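Local coordinates for protein polyphosphate kinase (Porphyromonas gingivalis, PDB 2O8R) that probably catalyses the reversible transfer of the terminal phosphate of ATP to a growing chain of inorganic polyphosphate, at residues P434-T442 / R621-T629; V370-V380 / K398-L406. The protein carries 3 engineered substitutions. All coordinates share one frame; numbering follows the deposited sequence.

Overall arrangement
Interaction 2 is the sheet contact of the pair: two adjacent parallel strands, 370-377 and 399-404, joined by regular backbone bonds within C-terminal domain 1. Interaction 1 is looser and joins the two C-terminal domains, with the 434-442 loop lying along 621-629 through a single backbone bridge and a cluster of charged groups round H439 and a sulfate. Both are partly buried. In interaction 2 one face of the strand pair is aliphatic and packs against helix 385-395, while the other carries the E372–R374 salt bridge; in interaction 1 polar groups do much of the work. The two meet directly at T376, whose OG1 lies 2.8 Å from A440 O.

Interaction 1. Residues P434-T442 / R621-T629; sequences PGLKVHAKT and RNLYNRIET. With SO4 (sulfate ion), chain F.
The imidazole of H439 and the guanidinium of R626 lie one on the other, centres 3.9 Å apart and planes inclined by 29°, with R626 NH1 over the middle of the ring. H439 carries its CG anti to the backbone N (chi1 -171°), which directs the ring toward 621-629. There its ND1 donates to E628 OE1 (2.8 Å) on the syn side of the carboxylate, somewhat out of both planes; S615 OG also bonds OE1. The other oxygen, OE2, forms a salt bridge with R626 NE through a weak hydrogen bond, so E628 ties the two stacked groups together and should limit imidazole rotation. At the far edge of the ring, NE2 makes a weak hydrogen bond to sulfate O3 (3.2 Å), and K441, whose NZ is also bonded to N465, reaches the same oxygen weakly. H597 and R599 complete the anion site. H439 is the predicted phosphohistidine, so the sulfate, probably from the crystallisation liquor, may mark a phosphate position.

K437 crosses R621 at about a right angle; its NZ lies at the guanidinium edge, 3.1 Å from NH2, two like-charged donors with no bond between them. Away from these polar groups, L436 and I627 run side by side, CD1 to CD1 3.8 Å. The backbones join where I627 N donates to K437 O and where I627 O accepts from both H439 N and A440 N.

V438 and I627 both rest on L497 of helix 484-497, while T629 packs on L493 and T442 on F494. This helix therefore underlies both segments, between strands 442-447 and 629-632.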
loop_
_atom_site.group_PDB
_atom_site.type_symbol
_atom_site.label_atom_id
_atom_site.label_comp_id
_atom_site.label_asym_id
_atom_site.label_seq_id
_atom_site.Cartn_x
_atom_site.Cartn_y
_atom_site.Cartn_z
ATOM N N PRO A 434 -19.088 3.681 20.296
ATOM C CA PRO A 434 -19.377 5.120 20.438
ATOM C C PRO A 434 -19.509 5.709 21.851
ATOM O O PRO A 434 -20.207 5.149 22.702
ATOM C CB PRO A 434 -20.696 5.265 19.673
ATOM C CG PRO A 434 -20.638 4.158 18.603
ATOM C CD PRO A 434 -19.489 3.228 18.952
ATOM N N GLY A 435 -18.846 6.842 22.077
ATOM C CA GLY A 435 -18.907 7.538 23.363
ATOM C C GLY A 435 -17.538 7.901 23.906
ATOM O O GLY A 435 -17.188 9.078 24.021
ATOM N N LEU A 436 -16.772 6.876 24.267
ATOM C CA LEU A 436 -15.371 7.053 24.604
ATOM C C LEU A 436 -14.513 6.327 23.570
ATOM O O LEU A 436 -14.618 5.111 23.410
ATOM C CB LEU A 436 -15.073 6.579 26.038
ATOM C CG LEU A 436 -15.529 5.211 26.567
ATOM C CD1 LEU A 436 -14.421 4.168 26.454
ATOM C CD2 LEU A 436 -15.988 5.326 28.017
ATOM N N LYS A 437 -13.706 7.080 22.829
ATOM C CA LYS A 437 -12.708 6.459 21.980
ATOM C C LYS A 437 -11.389 6.480 22.741
ATOM O O LYS A 437 -11.045 7.483 23.365
ATOM C CB LYS A 437 -12.632 7.123 20.599
ATOM C CG LYS A 437 -12.416 8.637 20.582
ATOM C CD LYS A 437 -12.900 9.254 19.263
ATOM C CE LYS A 437 -12.158 10.546 18.894
ATOM N NZ LYS A 437 -12.494 11.718 19.747
ATOM N N VAL A 438 -10.680 5.354 22.741
ATOM C CA VAL A 438 -9.489 5.211 23.579
ATOM C C VAL A 438 -8.267 5.813 22.897
ATOM O O VAL A 438 -7.690 5.236 21.971
ATOM C CB VAL A 438 -9.230 3.738 23.981
ATOM C CG1 VAL A 438 -7.944 3.598 24.792
ATOM C CG2 VAL A 438 -10.406 3.196 24.768
ATOM N N HIS A 439 -7.874 6.984 23.367
ATOM C CA HIS A 439 -6.732 7.666 22.798
ATOM C C HIS A 439 -5.453 7.274 23.538
ATOM O O HIS A 439 -4.357 7.519 23.049
ATOM C CB HIS A 439 -6.964 9.176 22.821
ATOM C CG HIS A 439 -5.937 9.954 22.071
ATOM N ND1 HIS A 439 -4.916 10.634 22.698
ATOM C CD2 HIS A 439 -5.761 10.151 20.744
ATOM C CE1 HIS A 439 -4.162 11.223 21.790
ATOM N NE2 HIS A 439 -4.653 10.949 20.597
ATOM N N ALA A 440 -5.611 6.654 24.707
ATOM C CA ALA A 440 -4.492 6.182 25.534
ATOM C C ALA A 440 -3.444 5.386 24.749
ATOM O O ALA A 440 -3.776 4.604 23.864
ATOM C CB ALA A 440 -5.022 5.349 26.677
ATOM N N LYS A 441 -2.176 5.596 25.076
ATOM C CA LYS A 441 -1.082 4.950 24.352
ATOM C C LYS A 441 -0.284 4.045 25.301
ATOM O O LYS A 441 0.827 4.387 25.710
ATOM C CB LYS A 441 -0.157 6.004 23.730
ATOM C CG LYS A 441 -0.839 7.237 23.123
ATOM C CD LYS A 441 -1.347 6.934 21.734
ATOM C CE LYS A 441 -1.867 8.172 21.040
ATOM N NZ LYS A 441 -2.484 7.807 19.739
ATOM N N THR A 442 -0.857 2.894 25.650
ATOM C CA THR A 442 -0.255 1.992 26.621
ATOM C C THR A 442 -0.128 0.558 26.110
ATOM O O THR A 442 -0.961 0.091 25.338
ATOM C CB THR A 442 -1.077 1.941 27.923
ATOM O OG1 THR A 442 -2.374 1.417 27.633
ATOM C CG2 THR A 442 -1.241 3.327 28.534
ATOM N N ARG A 621 -12.556 18.222 23.764
ATOM C CA ARG A 621 -12.767 16.788 23.492
ATOM C C ARG A 621 -11.795 15.821 24.199
ATOM O O ARG A 621 -12.158 14.682 24.483
ATOM C CB ARG A 621 -12.816 16.503 21.976
ATOM C CG ARG A 621 -14.251 16.492 21.391
ATOM C CD ARG A 621 -14.326 15.957 19.954
ATOM N NE ARG A 621 -14.399 14.491 19.857
ATOM C CZ ARG A 621 -15.493 13.801 19.527
ATOM N NH1 ARG A 621 -16.632 14.429 19.264
ATOM N NH2 ARG A 621 -15.456 12.477 19.458
ATOM N N ASN A 622 -10.581 16.277 24.499
ATOM C CA ASN A 622 -9.581 15.428 25.149
ATOM C C ASN A 622 -9.872 15.093 26.614
ATOM O O ASN A 622 -9.784 13.934 27.009
ATOM C CB ASN A 622 -8.199 16.059 25.031
ATOM C CG ASN A 622 -7.647 15.996 23.627
ATOM O OD1 ASN A 622 -8.380 15.775 22.665
ATOM N ND2 ASN A 622 -6.345 16.200 23.498
ATOM N N LEU A 623 -10.224 16.100 27.411
ATOM C CA LEU A 623 -10.430 15.908 28.849
ATOM C C LEU A 623 -11.807 15.347 29.214
ATOM O O LEU A 623 -12.050 15.034 30.380
ATOM C CB LEU A 623 -10.203 17.221 29.610
ATOM C CG LEU A 623 -8.907 18.017 29.397
ATOM C CD1 LEU A 623 -9.161 19.510 29.488
ATOM C CD2 LEU A 623 -7.824 17.607 30.370
ATOM N N TYR A 624 -12.703 15.225 28.232
ATOM C CA TYR A 624 -14.083 14.808 28.504
ATOM C C TYR A 624 -14.633 13.666 27.643
ATOM O O TYR A 624 -15.313 12.779 28.153
ATOM C CB TYR A 624 -15.019 16.017 28.445
ATOM C CG TYR A 624 -14.640 17.131 29.403
ATOM C CD1 TYR A 624 -14.777 16.971 30.781
ATOM C CD2 TYR A 624 -14.145 18.343 28.930
ATOM C CE1 TYR A 624 -14.429 17.992 31.662
ATOM C CE2 TYR A 624 -13.794 19.371 29.798
ATOM C CZ TYR A 624 -13.942 19.189 31.164
ATOM O OH TYR A 624 -13.599 20.202 32.029
ATOM N N ASN A 625 -14.342 13.683 26.346
ATOM C CA ASN A 625 -14.869 12.669 25.420
ATOM C C ASN A 625 -14.060 11.373 25.335
ATOM O O ASN A 625 -14.626 10.278 25.303
ATOM C CB ASN A 625 -15.023 13.253 24.015
ATOM C CG ASN A 625 -15.966 14.423 23.974
ATOM O OD1 ASN A 625 -16.089 15.171 24.943
ATOM N ND2 ASN A 625 -16.646 14.592 22.849
ATOM N N ARG A 626 -12.741 11.504 25.284
ATOM C CA ARG A 626 -11.848 10.366 25.113
ATOM C C ARG A 626 -11.444 9.689 26.424
ATOM O O ARG A 626 -11.508 10.289 27.498
ATOM C CB ARG A 626 -10.578 10.820 24.379
ATOM C CG ARG A 626 -10.749 11.001 22.888
ATOM C CD ARG A 626 -10.566 12.432 22.462
ATOM N NE ARG A 626 -9.150 12.782 22.402
ATOM C CZ ARG A 626 -8.373 12.621 21.333
ATOM N NH1 ARG A 626 -7.095 12.975 21.385
ATOM N NH2 ARG A 626 -8.866 12.113 20.211
ATOM N N ILE A 627 -11.007 8.438 26.338
ATOM C CA ILE A 627 -10.213 7.904 27.429
ATOM C C ILE A 627 -8.715 8.103 27.145
ATOM O O ILE A 627 -8.174 7.625 26.141
ATOM C CB ILE A 627 -10.617 6.461 27.829
ATOM C CG1 ILE A 627 -11.758 6.529 28.860
ATOM C CG2 ILE A 627 -9.428 5.688 28.411
ATOM C CD1 ILE A 627 -12.215 5.199 29.393
ATOM N N GLU A 628 -8.077 8.861 28.033
ATOM C CA GLU A 628 -6.676 9.247 27.900
ATOM C C GLU A 628 -5.896 8.759 29.106
ATOM O O GLU A 628 -6.478 8.324 30.099
ATOM C CB GLU A 628 -6.555 10.775 27.865
ATOM C CG GLU A 628 -7.431 11.467 26.845
ATOM C CD GLU A 628 -6.785 11.591 25.474
ATOM O OE1 GLU A 628 -5.617 11.193 25.308
ATOM O OE2 GLU A 628 -7.454 12.110 24.558
ATOM N N THR A 629 -4.576 8.855 29.033
ATOM C CA THR A 629 -3.741 8.583 30.199
ATOM C C THR A 629 -2.734 9.679 30.495
ATOM O O THR A 629 -2.271 10.388 29.597
ATOM C CB THR A 629 -2.963 7.266 30.078
ATOM O OG1 THR A 629 -2.232 7.244 28.837
ATOM C CG2 THR A 629 -3.906 6.092 30.160
HETATM S S SO4 F . -2.329 11.908 18.298
HETATM O O1 SO4 F . -1.188 12.204 17.435
HETATM O O2 SO4 F . -3.373 12.919 18.073
HETATM O O3 SO4 F . -2.848 10.580 17.977
HETATM O O4 SO4 F . -1.889 11.862 19.690
#

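Interaction 2. Residues V370-V380 / K398-L406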
loop_
_atom_site.group_PDB
_atom_site.type_symbol
_atom_site.label_atom_id
_atom_site.label_comp_id
_atom_site.label_asym_id
_atom_site.label_seq_id
_atom_site.Cartn_x
_atom_site.Cartn_y
_atom_site.Cartn_z
ATOM N N VAL A 370 5.265 -15.222 30.728
ATOM C CA VAL A 370 4.237 -14.261 30.333
ATOM C C VAL A 370 2.880 -14.937 30.145
ATOM O O VAL A 370 2.753 -15.898 29.388
ATOM C CB VAL A 370 4.611 -13.508 29.018
ATOM C CG1 VAL A 370 3.612 -12.392 28.718
ATOM C CG2 VAL A 370 6.013 -12.946 29.088
ATOM N N SER A 371 1.870 -14.412 30.828
ATOM C CA SER A 371 0.511 -14.889 30.664
ATOM C C SER A 371 -0.184 -14.093 29.569
ATOM O O SER A 371 -0.773 -14.675 28.654
ATOM C CB SER A 371 -0.269 -14.786 31.979
ATOM O OG SER A 371 -0.408 -13.438 32.394
ATOM N N GLU A 372 -0.118 -12.766 29.652
ATOM C CA GLU A 372 -0.783 -11.956 28.643
ATOM C C GLU A 372 -0.131 -10.642 28.222
ATOM O O GLU A 372 0.666 -10.062 28.948
ATOM C CB GLU A 372 -2.267 -11.762 28.973
ATOM C CG GLU A 372 -2.596 -10.969 30.191
ATOM C CD GLU A 372 -4.080 -10.608 30.250
ATOM O OE1 GLU A 372 -4.596 -10.350 31.361
ATOM O OE2 GLU A 372 -4.735 -10.576 29.184
ATOM N N ILE A 373 -0.469 -10.216 27.007
ATOM C CA ILE A 373 -0.036 -8.947 26.441
ATOM C C ILE A 373 -1.269 -8.176 25.999
ATOM O O ILE A 373 -2.168 -8.727 25.362
ATOM C CB ILE A 373 0.852 -9.154 25.227
ATOM C CG1 ILE A 373 2.019 -10.080 25.568
ATOM C CG2 ILE A 373 1.351 -7.831 24.708
ATOM C CD1 ILE A 373 2.842 -10.500 24.363
ATOM N N ARG A 374 -1.327 -6.904 26.369
ATOM C CA ARG A 374 -2.472 -6.059 26.054
ATOM C C ARG A 374 -1.962 -4.702 25.625
ATOM O O ARG A 374 -1.105 -4.121 26.300
ATOM C CB ARG A 374 -3.367 -5.909 27.278
ATOM C CG ARG A 374 -3.744 -7.235 27.898
ATOM C CD ARG A 374 -4.277 -7.087 29.302
ATOM N NE ARG A 374 -5.622 -6.517 29.361
ATOM C CZ ARG A 374 -6.724 -7.116 28.923
ATOM N NH1 ARG A 374 -6.662 -8.313 28.351
ATOM N NH2 ARG A 374 -7.895 -6.508 29.050
ATOM N N LEU A 375 -2.457 -4.206 24.496
ATOM C CA LEU A 375 -2.067 -2.868 24.044
ATOM C C LEU A 375 -3.141 -2.069 23.284
ATOM O O LEU A 375 -4.150 -2.602 22.789
ATOM C CB LEU A 375 -0.758 -2.916 23.248
ATOM C CG LEU A 375 -0.802 -2.916 21.720
ATOM C CD1 LEU A 375 0.568 -2.561 21.162
ATOM C CD2 LEU A 375 -1.256 -4.255 21.226
ATOM N N THR A 376 -2.912 -0.770 23.203
ATOM C CA THR A 376 -3.789 0.078 22.441
ATOM C C THR A 376 -3.152 0.312 21.071
ATOM O O THR A 376 -1.945 0.180 20.929
ATOM C CB THR A 376 -4.065 1.387 23.194
ATOM O OG1 THR A 376 -2.825 1.980 23.593
ATOM C CG2 THR A 376 -4.875 1.111 24.444
ATOM N N GLN A 377 -3.974 0.623 20.070
ATOM C CA GLN A 377 -3.531 0.887 18.695
ATOM C C GLN A 377 -4.520 1.848 18.030
ATOM O O GLN A 377 -5.735 1.660 18.161
ATOM C CB GLN A 377 -3.500 -0.422 17.899
ATOM C CG GLN A 377 -2.134 -1.082 17.770
ATOM C CD GLN A 377 -1.471 -0.837 16.418
ATOM O OE1 GLN A 377 -0.492 -1.500 16.066
ATOM N NE2 GLN A 377 -2.004 0.112 15.653
ATOM N N TYR A 378 -4.018 2.874 17.336
ATOM C CA TYR A 378 -4.907 3.820 16.640
ATOM C C TYR A 378 -5.831 3.103 15.655
ATOM O O TYR A 378 -7.051 3.178 15.781
ATOM C CB TYR A 378 -4.129 4.924 15.926
ATOM C CG TYR A 378 -5.001 5.792 15.029
ATOM C CD1 TYR A 378 -5.975 6.630 15.566
ATOM C CD2 TYR A 378 -4.846 5.775 13.646
ATOM C CE1 TYR A 378 -6.775 7.422 14.752
ATOM C CE2 TYR A 378 -5.641 6.564 12.821
ATOM C CZ TYR A 378 -6.604 7.387 13.379
ATOM O OH TYR A 378 -7.396 8.170 12.561
ATOM N N ARG A 379 -5.227 2.407 14.692
ATOM C CA ARG A 379 -5.936 1.541 13.756
ATOM C C ARG A 379 -5.263 0.183 13.689
ATOM O O ARG A 379 -4.097 0.042 14.051
ATOM C CB ARG A 379 -5.889 2.128 12.345
ATOM C CG ARG A 379 -7.033 3.039 11.973
ATOM C CD ARG A 379 -7.118 3.220 10.465
ATOM N NE ARG A 379 -5.866 3.719 9.902
ATOM C CZ ARG A 379 -5.652 4.977 9.531
ATOM N NH1 ARG A 379 -6.614 5.882 9.649
ATOM N NH2 ARG A 379 -4.474 5.331 9.034
ATOM N N VAL A 380 -6.010 -0.816 13.224
ATOM C CA VAL A 380 -5.411 -2.013 12.631
ATOM C C VAL A 380 -5.765 -2.038 11.142
ATOM O O VAL A 380 -6.898 -2.317 10.760
ATOM C CB VAL A 380 -5.800 -3.330 13.357
ATOM C CG1 VAL A 380 -7.196 -3.239 13.946
ATOM C CG2 VAL A 380 -5.666 -4.529 12.412
ATOM N N LYS A 398 -0.430 -17.345 24.511
ATOM C CA LYS A 398 -0.583 -16.252 25.469
ATOM C C LYS A 398 -1.780 -15.392 25.107
ATOM O O LYS A 398 -2.038 -15.153 23.928
ATOM C CB LYS A 398 0.680 -15.387 25.499
ATOM C CG LYS A 398 1.955 -16.161 25.228
ATOM C CD LYS A 398 3.170 -15.458 25.772
ATOM C CE LYS A 398 4.169 -16.472 26.297
ATOM N NZ LYS A 398 4.509 -17.513 25.292
ATOM N N LYS A 399 -2.499 -14.927 26.126
ATOM C CA LYS A 399 -3.645 -14.041 25.932
ATOM C C LYS A 399 -3.256 -12.697 25.303
ATOM O O LYS A 399 -2.504 -11.934 25.895
ATOM C CB LYS A 399 -4.341 -13.808 27.263
ATOM C CG LYS A 399 -5.063 -15.020 27.813
ATOM C CD LYS A 399 -6.051 -14.604 28.886
ATOM C CE LYS A 399 -6.822 -15.795 29.418
ATOM N NZ LYS A 399 -7.819 -15.359 30.434
ATOM N N VAL A 400 -3.760 -12.408 24.103
ATOM C CA VAL A 400 -3.393 -11.165 23.405
ATOM C C VAL A 400 -4.607 -10.298 23.048
ATOM O O VAL A 400 -5.441 -10.692 22.232
ATOM C CB VAL A 400 -2.551 -11.439 22.136
ATOM C CG1 VAL A 400 -2.176 -10.131 21.454
ATOM C CG2 VAL A 400 -1.295 -12.229 22.472
ATOM N N SER A 401 -4.705 -9.117 23.657
ATOM C CA SER A 401 -5.806 -8.193 23.354
ATOM C C SER A 401 -5.306 -6.899 22.727
ATOM O O SER A 401 -4.295 -6.350 23.163
ATOM C CB SER A 401 -6.581 -7.842 24.616
ATOM O OG SER A 401 -6.311 -8.784 25.633
ATOM N N VAL A 402 -6.011 -6.413 21.705
ATOM C CA VAL A 402 -5.700 -5.109 21.105
ATOM C C VAL A 402 -6.929 -4.204 21.118
ATOM O O VAL A 402 -7.944 -4.518 20.489
ATOM C CB VAL A 402 -5.204 -5.236 19.659
ATOM C CG1 VAL A 402 -4.890 -3.871 19.076
ATOM C CG2 VAL A 402 -3.991 -6.131 19.573
ATOM N N PHE A 403 -6.825 -3.086 21.838
ATOM C CA PHE A 403 -7.910 -2.113 21.951
ATOM C C PHE A 403 -7.685 -1.016 20.971
ATOM O O PHE A 403 -6.702 -0.283 21.084
ATOM C CB PHE A 403 -7.995 -1.539 23.365
ATOM C CG PHE A 403 -8.445 -2.539 24.377
ATOM C CD1 PHE A 403 -9.773 -2.619 24.740
ATOM C CD2 PHE A 403 -7.543 -3.437 24.929
ATOM C CE1 PHE A 403 -10.195 -3.573 25.654
ATOM C CE2 PHE A 403 -7.959 -4.386 25.835
ATOM C CZ PHE A 403 -9.286 -4.454 26.201
ATOM N N VAL A 404 -8.603 -0.908 20.013
ATOM C CA VAL A 404 -8.449 -0.011 18.868
ATOM C C VAL A 404 -9.470 1.121 18.914
ATOM O O VAL A 404 -10.689 0.874 18.930
ATOM C CB VAL A 404 -8.621 -0.765 17.522
ATOM C CG1 VAL A 404 -8.241 0.128 16.358
ATOM C CG2 VAL A 404 -7.806 -2.048 17.496
ATOM N N GLU A 405 -8.972 2.357 18.898
ATOM C CA GLU A 405 -9.824 3.541 19.055
ATOM C C GLU A 405 -10.684 3.936 17.849
ATOM O O GLU A 405 -11.405 4.934 17.914
ATOM C CB GLU A 405 -9.005 4.750 19.505
ATOM C CG GLU A 405 -7.853 5.135 18.589
ATOM C CD GLU A 405 -7.242 6.493 18.933
ATOM O OE1 GLU A 405 -7.923 7.527 18.747
ATOM O OE2 GLU A 405 -6.071 6.527 19.373
ATOM N N LEU A 406 -10.624 3.168 16.763
ATOM C CA LEU A 406 -11.313 3.576 15.544
ATOM C C LEU A 406 -12.817 3.258 15.515
ATOM O O LEU A 406 -13.386 2.790 16.508
ATOM C CB LEU A 406 -10.592 3.089 14.287
ATOM C CG LEU A 406 -10.564 4.222 13.253
ATOM C CD1 LEU A 406 -9.458 5.241 13.567
ATOM C CD2 LEU A 406 -10.503 3.703 11.812
HETATM O O HOH W 1 -4.635 -10.214 26.759
#
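R374 sets its CG beside the backbone N (chi1 -52°) and bends at chi3 (73°), which carries the guanidinium across the neighbouring strand to S401 and F403. NH1 stands 2.8 Å from S401 OG, but at an angle too poor for a hydrogen bond. It is still within reach of E372, whose CG lies between its own backbone N and carbonyl carbon and whose chain is extended beyond. R374 NH1 comes to E372 OE2 (3.1 Å) from above the carboxylate plane, closing a salt bridge. Further along the same face, the guanidinium meets the rim of F403 at a steep 68°, with NH2 3.8 Å from CZ; F403 also meets the ring of F494. NH2 has a weak hydrogen bond to F494 O and a long, weak ion pair with D498.

On the opposite face L375 and V402 point the same way, CD2 to CG2 3.7 Å. Helix 385-395 covers this apolar side, with I373 and L375 on L390, I373 also on A393, and V400 on A394. The backbones pair in parallel, E372 with K399 through Q377 with V404. Bonds alternate between the strands from K399 N to S371 O as far as Q377 N to F403 O (3.0 Å), and a weak bond from E405 N to Q377 O follows.

Beyond the strands, L406 CD1 sits over the face of Y378, 4.0 Å from the ring centroid, as a CH-pi contact, while the E405 carboxylate lies at the ring edge. L406 CD2 also touches R379 CG (3.5 Å); R379 is a predicted magnesium-site residue.

At the other end, S371 and E372 both face L446 in a classic beta bulge. Strand 370-377, helix 385-395 and strand 399-404 form a beta-alpha-beta crossover in this phospholipase D-like domain, and the C-terminal ends of its strands lead to the predicted active site.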